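Local atomic coordinates of alcohol dehydrogenase (Thermus sp., PDB entry 4CPD), a protein that binds NAD and zinc and, as a zinc-containing medium-chain dehydrogenase, probably catalyses the NAD-dependent interconversion of alcohols and their carbonyl compounds. Residues V180-I185 with A210-I215; V187-V190 with K195-A198; P203-R208 with E337-L342. All blocks are in the same frame, centred on the assembly; numbering follows the deposited sequence.

Interaction 1 (V180-I185 with A210-I215); sequences VGLMAI and ASLGAI. With NAD (nicotinamide-adenine-dinucleotide), chain G.
Leu182 and Ile185 of helix 179-190 meet Leu212 at the end of helix 203-212 and Ala214 just beyond it, and the side chains touch through aliphatic carbons. Leu182 CD2 lies 3.8 Å from Leu212 CD1, the two side chains crossing at about a right angle. CB of Ile185 is directed toward the neighbouring segment, and the residue works through its short branch: CG2 sits 3.7 Å from Leu212 CB and 4.1 Å from Ala214 CB, touching the last helical turn and the chain that leaves it. That branch stands opposite the backbone N of Ile185 across the CA–CB bond, while CG1 turns back beside the N (chi1 -70°). Leu212 thus spans two residues one turn apart, its CB against the isoleucine and one methyl against the leucine.

Backbone hydrogen bonds shape each side separately. Ala184 and Ile185 bond back to Val180 and Gly181 in regular helical fashion. On the other side Gly213, with positive phi (120°), closes helix 203-212 in a Schellman motif, and its N donates to Ala210 O at 3.0 Å. A side chain at Gly213 would press on the preceding carbonyl O, so the reversal calls for glycine. Ser211 OG bonds back to the carbonyls of Glu207 and Arg208.

Of the two segments, 180-185 is the one that meets the cofactor. Val180 N donates to NAD O2N at 3.2 Å in an almost straight bond (173°), and Val180 CG2 packs 3.5 Å from NAD O5D. Gly181 belongs to a GxGxxG sequence consistent with the Rossmann-type turn.

The chemistry is therefore divided: the helix offers its N-terminal end to the pyrophosphate, where its dipole probably helps to hold the negative charge, while its side chains meet Leu212 and Ala214 through aliphatic carbons.

Interaction 2 (V187-V190 with K195-A198); sequences VAQV and KILA
Ile196 sends CG1 back beside its own backbone N (chi1 -55°) and extends it through a chi2 of 171°, which carries CD1 out from strand 195-200 to the surface of helix 179-190. Gln189 answers with a bent chain: its CG lies opposite the backbone N (chi1 -160°), and a turn at chi2 brings the amide end closer to the strand. CD1 of the isoleucine consequently ends up among several groups of the helix. Ala188 CB, directed at the strand, is 3.6 Å from Ile196 CD1, and the same methyl lies 3.3 Å from Gln189 OE1 and 3.5 Å from Gln189 N.

The contact is small and is made by van der Waals packing. Ala188 offers a single methyl, so the helix and the strand come together with 7.4 Å between Ala188 CA and Ile196 CA. Gln189 brings OE1 to the outer end of this apolar patch, at the solvent-exposed border, whereas Ala188 and Ile196 are buried.

Helix 179-190 and strand 195-200 are successive parts of the beta-alpha-beta unit that starts with strand 171-175, the crossover unit of a Rossmann fold. Within the parallel sheet, strand 195-200 runs between 171-175 and 215-218, bonding through Lys195 and Leu197 to one and through Ile196 and Ala198 to the other. Ile196 also packs on Ala214, while Leu197 faces helix 224-231 and Lys195 forms a salt bridge with Glu231. Val187 is turned to helix 153-163, which leaves helix 179-190 packed between that helix and the sheet.

Interaction 3 (P203-R208 with E337-L342); sequences PERLER and EALKVL. With NAD (nicotinamide-adenine-dinucleotide), chain G.
The side chains of Arg205 and Leu339 run alongside each other, pointing opposite ways, and bring Leu339 CD1 to 3.4 Å from Arg205 NE and 3.8 Å from Arg205 CZ, obliquely to the guanidinium. This is the close-packed half of the contact. The arginine leaves helix 203-212 with CG beside its backbone N (chi1 -54°) and then runs extended to NE, so that its flat end reaches both the cofactor and the opposing loop. Arg205 NH1 donates to NAD O3B, a hydroxyl of the adenosine ribose, at 2.8 Å and 163°, with the oxygen in the guanidinium plane. A second, weak bond joins Arg205 NH1 to the phosphate oxygen NAD O1A at 3.5 Å. Further along the edge, Arg205 NH2 makes a weak, bent bond (135°) to Ala338 O, also in plane, at 3.4 Å. The group is thereby held mainly by the ribose hydroxyl, with weak support from phosphate and backbone, and its positive charge probably helps to balance the negative charge of the pyrophosphate. With an alanine here the guanidinium is gone, which would probably weaken the grip on the ribose and leave a gap beside Leu339 CD1.

The outer half is looser. Leu339 CD2 lies 3.9 Å from Arg208 NE, which approaches obliquely from a side chain bent at chi2, and Arg208 is partly exposed to solvent.

Between them the two segments bring the nucleotide-binding and catalytic parts of the enzyme together beside the cofactor. Helix 203-212 follows strand 195-200 of the parallel Rossmann sheet, and its Leu206 packs on strand 215-218. The loop 337-340 leads into strand 341-344, which pairs with strands 28-37 and 319-322 of the mixed sheet; Phe333 of helix 326-334 also touches Arg205.

Overall arrangement
Interactions 1 and 2 lie close together, their centres 6 Å apart, and both use helix 179-190. Along the chain, interaction 2 falls between the two segments of interaction 1, and Ile215 probably hydrogen-bonds Ile196 and Ala198, tying them through the parallel sheet. Interaction 3 is centred 12 Å from interaction 1 and 18 Å from interaction 2. It shares helix 203-212 with interaction 1, and its second segment comes 129 residues after its first. Leu182 CD1 meets Leu339 CD2 at 4.1 Å. Interactions 1 and 2 thus lie within the Rossmann unit, while interaction 3 joins it to the mixed sheet, and interactions 1 and 3 both touch NAD.

Interaction 1 (V180-I185 with A210-I215)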
loop_
_atom_site.group_PDB
_atom_site.type_symbol
_atom_site.label_atom_id
_atom_site.label_comp_id
_atom_site.label_asym_id
_atom_site.label_seq_id
_atom_site.Cartn_x
_atom_site.Cartn_y
_atom_site.Cartn_z
ATOM N N VAL A 180 5.551 4.572 -20.534
ATOM C CA VAL A 180 5.565 4.729 -19.072
ATOM C C VAL A 180 6.570 3.785 -18.464
ATOM O O VAL A 180 7.381 4.209 -17.665
ATOM C CB VAL A 180 4.172 4.510 -18.463
ATOM C CG1 VAL A 180 4.237 4.435 -16.944
ATOM C CG2 VAL A 180 3.230 5.643 -18.903
ATOM N N GLY A 181 6.523 2.525 -18.886
ATOM C CA GLY A 181 7.495 1.536 -18.446
ATOM C C GLY A 181 8.937 1.936 -18.706
ATOM O O GLY A 181 9.835 1.694 -17.882
ATOM N N LEU A 182 9.152 2.554 -19.861
ATOM C CA LEU A 182 10.489 2.980 -20.252
ATOM C C LEU A 182 10.951 4.133 -19.391
ATOM O O LEU A 182 12.122 4.187 -19.046
ATOM C CB LEU A 182 10.541 3.340 -21.732
ATOM C CG LEU A 182 10.278 2.122 -22.641
ATOM C CD1 LEU A 182 9.999 2.572 -24.075
ATOM C CD2 LEU A 182 11.433 1.134 -22.614
ATOM N N MET A 183 10.047 5.038 -19.019
ATOM C CA MET A 183 10.404 6.089 -18.055
ATOM C C MET A 183 10.817 5.436 -16.717
ATOM O O MET A 183 11.826 5.813 -16.081
ATOM C CB MET A 183 9.251 7.043 -17.794
ATOM C CG MET A 183 8.704 7.774 -19.005
ATOM S SD MET A 183 9.785 9.031 -19.718
ATOM C CE MET A 183 10.405 8.095 -21.115
ATOM N N ALA A 184 10.037 4.450 -16.297
ATOM C CA ALA A 184 10.285 3.793 -15.036
ATOM C C ALA A 184 11.655 3.155 -15.030
ATOM O O ALA A 184 12.416 3.299 -14.063
ATOM C CB ALA A 184 9.221 2.735 -14.765
ATOM N N ILE A 185 11.972 2.441 -16.105
ATOM C CA ILE A 185 13.286 1.815 -16.215
ATOM C C ILE A 185 14.419 2.825 -16.039
ATOM O O ILE A 185 15.289 2.653 -15.196
ATOM C CB ILE A 185 13.447 1.090 -17.541
ATOM C CG1 ILE A 185 12.563 -0.136 -17.551
ATOM C CG2 ILE A 185 14.873 0.633 -17.720
ATOM C CD1 ILE A 185 12.328 -0.692 -18.942
ATOM N N ALA A 210 16.157 -2.941 -22.866
ATOM C CA ALA A 210 17.527 -3.413 -22.652
ATOM C C ALA A 210 18.547 -2.292 -22.816
ATOM O O ALA A 210 19.476 -2.182 -22.039
ATOM C CB ALA A 210 17.841 -4.563 -23.587
ATOM N N SER A 211 18.369 -1.430 -23.802
ATOM C CA SER A 211 19.334 -0.348 -23.978
ATOM C C SER A 211 19.393 0.573 -22.765
ATOM O O SER A 211 20.425 1.185 -22.513
ATOM C CB SER A 211 19.032 0.456 -25.243
ATOM O OG SER A 211 17.640 0.655 -25.396
ATOM N N LEU A 212 18.279 0.665 -22.027
ATOM C CA LEU A 212 18.157 1.547 -20.844
ATOM C C LEU A 212 18.724 0.906 -19.576
ATOM O O LEU A 212 18.919 1.572 -18.553
ATOM C CB LEU A 212 16.705 1.949 -20.621
ATOM C CG LEU A 212 16.143 2.910 -21.672
ATOM C CD1 LEU A 212 14.622 2.922 -21.622
ATOM C CD2 LEU A 212 16.695 4.314 -21.471
ATOM N N GLY A 213 18.999 -0.386 -19.666
ATOM C CA GLY A 213 19.764 -1.089 -18.656
ATOM C C GLY A 213 19.011 -2.232 -18.016
ATOM O O GLY A 213 19.474 -2.762 -17.036
ATOM N N ALA A 214 17.857 -2.618 -18.555
ATOM C CA ALA A 214 17.072 -3.684 -17.958
ATOM C C ALA A 214 17.374 -5.018 -18.596
ATOM O O ALA A 214 17.788 -5.092 -19.757
ATOM C CB ALA A 214 15.589 -3.378 -18.084
ATOM N N ILE A 215 17.138 -6.075 -17.828
ATOM C CA ILE A 215 17.071 -7.441 -18.349
ATOM C C ILE A 215 15.675 -7.691 -18.941
ATOM O O ILE A 215 14.694 -7.763 -18.201
ATOM C CB ILE A 215 17.329 -8.441 -17.230
ATOM C CG1 ILE A 215 18.757 -8.285 -16.724
ATOM C CG2 ILE A 215 17.076 -9.857 -17.707
ATOM C CD1 ILE A 215 19.074 -9.067 -15.459
HETATM P PA NAD G . 0.987 1.780 -24.256
HETATM O O1A NAD G . 1.650 2.576 -25.381
HETATM O O2A NAD G . -0.321 1.044 -24.531
HETATM O O5B NAD G . 1.994 0.727 -23.549
HETATM C C5B NAD G . 1.519 -0.523 -23.052
HETATM C C4B NAD G . 2.621 -1.574 -23.152
HETATM O O4B NAD G . 2.266 -2.728 -22.378
HETATM C C3B NAD G . 2.824 -2.029 -24.602
HETATM O O3B NAD G . 4.209 -2.140 -24.967
HETATM C C2B NAD G . 2.200 -3.395 -24.638
HETATM O O2B NAD G . 2.817 -4.239 -25.614
HETATM C C1B NAD G . 2.444 -3.866 -23.218
HETATM N N9A NAD G . 1.499 -4.928 -22.873
HETATM C C8A NAD G . 0.182 -4.923 -23.165
HETATM N N7A NAD G . -0.376 -6.068 -22.707
HETATM C C5A NAD G . 0.590 -6.806 -22.113
HETATM C C6A NAD G . 0.672 -8.105 -21.416
HETATM N N6A NAD G . -0.448 -8.833 -21.280
HETATM N N1A NAD G . 1.869 -8.534 -20.935
HETATM C C2A NAD G . 2.986 -7.794 -21.075
HETATM N N3A NAD G . 2.981 -6.594 -21.703
HETATM C C4A NAD G . 1.838 -6.055 -22.229
HETATM O O3 NAD G . 0.667 2.769 -23.010
HETATM P PN NAD G . 1.662 3.781 -22.227
HETATM O O1N NAD G . 1.590 5.076 -23.013
HETATM O O2N NAD G . 2.976 3.095 -21.836
HETATM O O5D NAD G . 0.864 3.939 -20.829
HETATM C C5D NAD G . 1.026 2.884 -19.860
HETATM C C4D NAD G . -0.202 2.588 -19.003
HETATM O O4D NAD G . -0.207 3.505 -17.900
HETATM C C3D NAD G . -1.539 2.760 -19.726
HETATM O O3D NAD G . -2.473 1.811 -19.184
HETATM C C2D NAD G . -1.923 4.211 -19.422
HETATM O O2D NAD G . -3.331 4.534 -19.553
HETATM C C1D NAD G . -1.395 4.323 -17.990
HETATM N N1N NAD G . -1.144 5.703 -17.542
HETATM C C2N NAD G . -1.523 5.948 -16.284
HETATM C C3N NAD G . -1.361 7.195 -15.698
HETATM C C7N NAD G . -1.816 7.321 -14.273
HETATM O O7N NAD G . -2.183 8.391 -13.814
HETATM N N7N NAD G . -1.780 6.208 -13.515
HETATM C C4N NAD G . -0.774 8.229 -16.448
HETATM C C5N NAD G . -0.380 7.963 -17.765
HETATM C C6N NAD G . -0.577 6.679 -18.299
#

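Interaction 2 (V187-V190 with K195-A198)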
loop_
_atom_site.group_PDB
_atom_site.type_symbol
_atom_site.label_atom_id
_atom_site.label_comp_id
_atom_site.label_asym_id
_atom_site.label_seq_id
_atom_site.Cartn_x
_atom_site.Cartn_y
_atom_site.Cartn_z
ATOM N N VAL A 187 14.387 5.809 -14.724
ATOM C CA VAL A 187 14.361 6.411 -13.387
ATOM C C VAL A 187 14.943 5.426 -12.398
ATOM O O VAL A 187 15.795 5.785 -11.572
ATOM C CB VAL A 187 12.935 6.750 -12.923
ATOM C CG1 VAL A 187 12.928 7.148 -11.448
ATOM C CG2 VAL A 187 12.331 7.855 -13.771
ATOM N N ALA A 188 14.485 4.181 -12.475
ATOM C CA ALA A 188 14.941 3.181 -11.521
ATOM C C ALA A 188 16.470 3.132 -11.510
ATOM O O ALA A 188 17.111 3.131 -10.453
ATOM C CB ALA A 188 14.359 1.827 -11.845
ATOM N N GLN A 189 17.047 3.137 -12.701
ATOM C CA GLN A 189 18.513 3.259 -12.874
ATOM C C GLN A 189 19.123 4.393 -12.074
ATOM O O GLN A 189 19.930 4.181 -11.214
ATOM C CB GLN A 189 18.858 3.502 -14.335
ATOM C CG GLN A 189 20.287 3.161 -14.666
ATOM C CD GLN A 189 20.472 1.663 -14.768
ATOM O OE1 GLN A 189 19.542 0.949 -15.114
ATOM N NE2 GLN A 189 21.673 1.181 -14.465
ATOM N N VAL A 190 18.671 5.595 -12.313
ATOM C CA VAL A 190 19.223 6.757 -11.635
ATOM C C VAL A 190 18.936 6.784 -10.105
ATOM O O VAL A 190 19.645 7.457 -9.355
ATOM C CB VAL A 190 18.696 8.008 -12.361
ATOM C CG1 VAL A 190 19.006 9.296 -11.605
ATOM C CG2 VAL A 190 19.251 8.011 -13.780
ATOM N N LYS A 195 19.233 -3.931 -9.929
ATOM C CA LYS A 195 18.865 -4.733 -11.060
ATOM C C LYS A 195 17.394 -4.430 -11.431
ATOM O O LYS A 195 16.533 -4.287 -10.563
ATOM C CB LYS A 195 19.026 -6.202 -10.722
ATOM C CG LYS A 195 18.596 -7.117 -11.864
ATOM C CD LYS A 195 18.732 -8.589 -11.526
ATOM C CE LYS A 195 20.184 -9.041 -11.565
ATOM N NZ LYS A 195 20.262 -10.529 -11.590
ATOM N N ILE A 196 17.122 -4.347 -12.726
ATOM C CA ILE A 196 15.835 -3.957 -13.244
ATOM C C ILE A 196 15.427 -4.959 -14.274
ATOM O O ILE A 196 16.221 -5.293 -15.133
ATOM C CB ILE A 196 15.891 -2.581 -13.949
ATOM C CG1 ILE A 196 16.469 -1.509 -13.019
ATOM C CG2 ILE A 196 14.500 -2.181 -14.452
ATOM C CD1 ILE A 196 16.746 -0.197 -13.722
ATOM N N LEU A 197 14.179 -5.406 -14.218
ATOM C CA LEU A 197 13.651 -6.405 -15.153
ATOM C C LEU A 197 12.451 -5.857 -15.898
ATOM O O LEU A 197 11.536 -5.305 -15.289
ATOM C CB LEU A 197 13.225 -7.645 -14.382
ATOM C CG LEU A 197 14.350 -8.167 -13.503
ATOM C CD1 LEU A 197 13.860 -8.519 -12.116
ATOM C CD2 LEU A 197 15.010 -9.354 -14.163
ATOM N N ALA A 198 12.436 -6.027 -17.209
ATOM C CA ALA A 198 11.364 -5.487 -18.020
ATOM C C ALA A 198 10.626 -6.629 -18.637
ATOM O O ALA A 198 11.221 -7.469 -19.276
ATOM C CB ALA A 198 11.900 -4.543 -19.089
#

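Interaction 3 (P203-R208 with E337-L342)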
loop_
_atom_site.group_PDB
_atom_site.type_symbol
_atom_site.label_atom_id
_atom_site.label_comp_id
_atom_site.label_asym_id
_atom_site.label_seq_id
_atom_site.Cartn_x
_atom_site.Cartn_y
_atom_site.Cartn_z
ATOM N N PRO A 203 9.274 -7.264 -29.158
ATOM C CA PRO A 203 10.732 -7.201 -29.214
ATOM C C PRO A 203 11.310 -5.811 -29.376
ATOM O O PRO A 203 12.287 -5.475 -28.712
ATOM C CB PRO A 203 11.048 -8.057 -30.423
ATOM C CG PRO A 203 10.014 -9.130 -30.367
ATOM C CD PRO A 203 8.769 -8.451 -29.874
ATOM N N GLU A 204 10.720 -5.010 -30.256
ATOM C CA GLU A 204 11.167 -3.619 -30.425
ATOM C C GLU A 204 11.243 -2.888 -29.060
ATOM O O GLU A 204 12.229 -2.233 -28.764
ATOM C CB GLU A 204 10.269 -2.872 -31.437
ATOM N N ARG A 205 10.216 -3.053 -28.225
ATOM C CA ARG A 205 10.119 -2.375 -26.914
ATOM C C ARG A 205 11.095 -3.011 -25.908
ATOM O O ARG A 205 11.817 -2.297 -25.207
ATOM C CB ARG A 205 8.651 -2.336 -26.413
ATOM C CG ARG A 205 7.721 -1.707 -27.459
ATOM C CD ARG A 205 6.359 -1.218 -26.969
ATOM N NE ARG A 205 5.835 -0.102 -27.793
ATOM C CZ ARG A 205 4.687 0.549 -27.570
ATOM N NH1 ARG A 205 3.916 0.198 -26.551
ATOM N NH2 ARG A 205 4.303 1.552 -28.360
ATOM N N LEU A 206 11.163 -4.339 -25.874
ATOM C CA LEU A 206 12.158 -5.020 -25.046
ATOM C C LEU A 206 13.610 -4.640 -25.407
ATOM O O LEU A 206 14.472 -4.527 -24.542
ATOM C CB LEU A 206 11.965 -6.538 -25.116
ATOM C CG LEU A 206 10.648 -7.049 -24.533
ATOM C CD1 LEU A 206 10.348 -8.469 -24.973
ATOM C CD2 LEU A 206 10.654 -6.984 -23.010
ATOM N N GLU A 207 13.894 -4.465 -26.686
ATOM C CA GLU A 207 15.217 -4.013 -27.122
ATOM C C GLU A 207 15.515 -2.650 -26.530
ATOM O O GLU A 207 16.608 -2.378 -26.063
ATOM C CB GLU A 207 15.296 -3.943 -28.663
ATOM C CG GLU A 207 15.682 -5.258 -29.339
ATOM N N ARG A 208 14.515 -1.792 -26.559
ATOM C CA ARG A 208 14.622 -0.463 -25.990
ATOM C C ARG A 208 14.839 -0.538 -24.475
ATOM O O ARG A 208 15.665 0.183 -23.903
ATOM C CB ARG A 208 13.353 0.336 -26.304
ATOM C CG ARG A 208 13.616 1.787 -26.645
ATOM C CD ARG A 208 14.096 1.944 -28.090
ATOM N NE ARG A 208 14.012 3.338 -28.510
ATOM C CZ ARG A 208 14.726 4.329 -27.978
ATOM N NH1 ARG A 208 15.597 4.097 -26.998
ATOM N NH2 ARG A 208 14.563 5.566 -28.425
ATOM N N GLU A 337 3.229 0.956 -34.257
ATOM C CA GLU A 337 4.273 1.289 -35.215
ATOM C C GLU A 337 5.103 2.492 -34.768
ATOM O O GLU A 337 6.278 2.591 -35.072
ATOM C CB GLU A 337 3.649 1.540 -36.585
ATOM C CG GLU A 337 3.274 0.243 -37.305
ATOM C CD GLU A 337 2.252 0.434 -38.420
ATOM O OE1 GLU A 337 2.229 1.507 -39.062
ATOM O OE2 GLU A 337 1.453 -0.503 -38.640
ATOM N N ALA A 338 4.494 3.409 -34.038
ATOM C CA ALA A 338 5.261 4.407 -33.294
ATOM C C ALA A 338 5.381 4.000 -31.826
ATOM O O ALA A 338 4.512 3.326 -31.272
ATOM C CB ALA A 338 4.610 5.772 -33.409
ATOM N N LEU A 339 6.472 4.424 -31.208
ATOM C CA LEU A 339 6.696 4.241 -29.787
ATOM C C LEU A 339 6.144 5.431 -28.980
ATOM O O LEU A 339 5.443 5.263 -27.979
ATOM C CB LEU A 339 8.187 4.104 -29.525
ATOM C CG LEU A 339 8.599 3.790 -28.084
ATOM C CD1 LEU A 339 7.954 2.489 -27.602
ATOM C CD2 LEU A 339 10.118 3.707 -27.966
ATOM N N LYS A 340 6.497 6.630 -29.417
ATOM C CA LYS A 340 5.957 7.841 -28.857
ATOM C C LYS A 340 5.880 8.895 -29.931
ATOM O O LYS A 340 6.865 9.147 -30.632
ATOM C CB LYS A 340 6.830 8.348 -27.716
ATOM C CG LYS A 340 6.286 9.590 -27.002
ATOM C CD LYS A 340 4.974 9.312 -26.254
ATOM C CE LYS A 340 4.511 10.524 -25.472
ATOM N NZ LYS A 340 3.362 10.207 -24.598
ATOM N N VAL A 341 4.702 9.507 -30.038
ATOM C CA VAL A 341 4.444 10.547 -31.019
ATOM C C VAL A 341 4.336 11.907 -30.360
ATOM O O VAL A 341 3.581 12.096 -29.395
ATOM C CB VAL A 341 3.139 10.298 -31.794
ATOM C CG1 VAL A 341 2.987 11.333 -32.905
ATOM C CG2 VAL A 341 3.134 8.910 -32.401
ATOM N N LEU A 342 5.078 12.854 -30.902
ATOM C CA LEU A 342 5.006 14.231 -30.461
ATOM C C LEU A 342 4.534 15.078 -31.634
ATOM O O LEU A 342 5.021 14.913 -32.728
ATOM C CB LEU A 342 6.386 14.673 -29.988
ATOM C CG LEU A 342 6.543 14.948 -28.517
ATOM C CD1 LEU A 342 6.010 13.831 -27.668
ATOM C CD2 LEU A 342 8.006 15.215 -28.184
HETATM P PA NAD G . 0.987 1.780 -24.256
HETATM O O1A NAD G . 1.650 2.576 -25.381
HETATM O O2A NAD G . -0.321 1.044 -24.531
HETATM O O5B NAD G . 1.994 0.727 -23.549
HETATM C C5B NAD G . 1.519 -0.523 -23.052
HETATM C C4B NAD G . 2.621 -1.574 -23.152
HETATM O O4B NAD G . 2.266 -2.728 -22.378
HETATM C C3B NAD G . 2.824 -2.029 -24.602
HETATM O O3B NAD G . 4.209 -2.140 -24.967
HETATM C C2B NAD G . 2.200 -3.395 -24.638
HETATM O O2B NAD G . 2.817 -4.239 -25.614
HETATM C C1B NAD G . 2.444 -3.866 -23.218
HETATM N N9A NAD G . 1.499 -4.928 -22.873
HETATM C C8A NAD G . 0.182 -4.923 -23.165
HETATM N N7A NAD G . -0.376 -6.068 -22.707
HETATM C C5A NAD G . 0.590 -6.806 -22.113
HETATM C C6A NAD G . 0.672 -8.105 -21.416
HETATM N N6A NAD G . -0.448 -8.833 -21.280
HETATM N N1A NAD G . 1.869 -8.534 -20.935
HETATM C C2A NAD G . 2.986 -7.794 -21.075
HETATM N N3A NAD G . 2.981 -6.594 -21.703
HETATM C C4A NAD G . 1.838 -6.055 -22.229
HETATM O O3 NAD G . 0.667 2.769 -23.010
HETATM P PN NAD G . 1.662 3.781 -22.227
HETATM O O1N NAD G . 1.590 5.076 -23.013
HETATM O O2N NAD G . 2.976 3.095 -21.836
HETATM O O5D NAD G . 0.864 3.939 -20.829
HETATM C C5D NAD G . 1.026 2.884 -19.860
HETATM C C4D NAD G . -0.202 2.588 -19.003
HETATM O O4D NAD G . -0.207 3.505 -17.900
HETATM C C3D NAD G . -1.539 2.760 -19.726
HETATM O O3D NAD G . -2.473 1.811 -19.184
HETATM C C2D NAD G . -1.923 4.211 -19.422
HETATM O O2D NAD G . -3.331 4.534 -19.553
HETATM C C1D NAD G . -1.395 4.323 -17.990
HETATM N N1N NAD G . -1.144 5.703 -17.542
HETATM C C2N NAD G . -1.523 5.948 -16.284
HETATM C C3N NAD G . -1.361 7.195 -15.698
HETATM C C7N NAD G . -1.816 7.321 -14.273
HETATM O O7N NAD G . -2.183 8.391 -13.814
HETATM N N7N NAD G . -1.780 6.208 -13.515
HETATM C C4N NAD G . -0.774 8.229 -16.448
HETATM C C5N NAD G . -0.380 7.963 -17.765
HETATM C C6N NAD G . -0.577 6.679 -18.299
#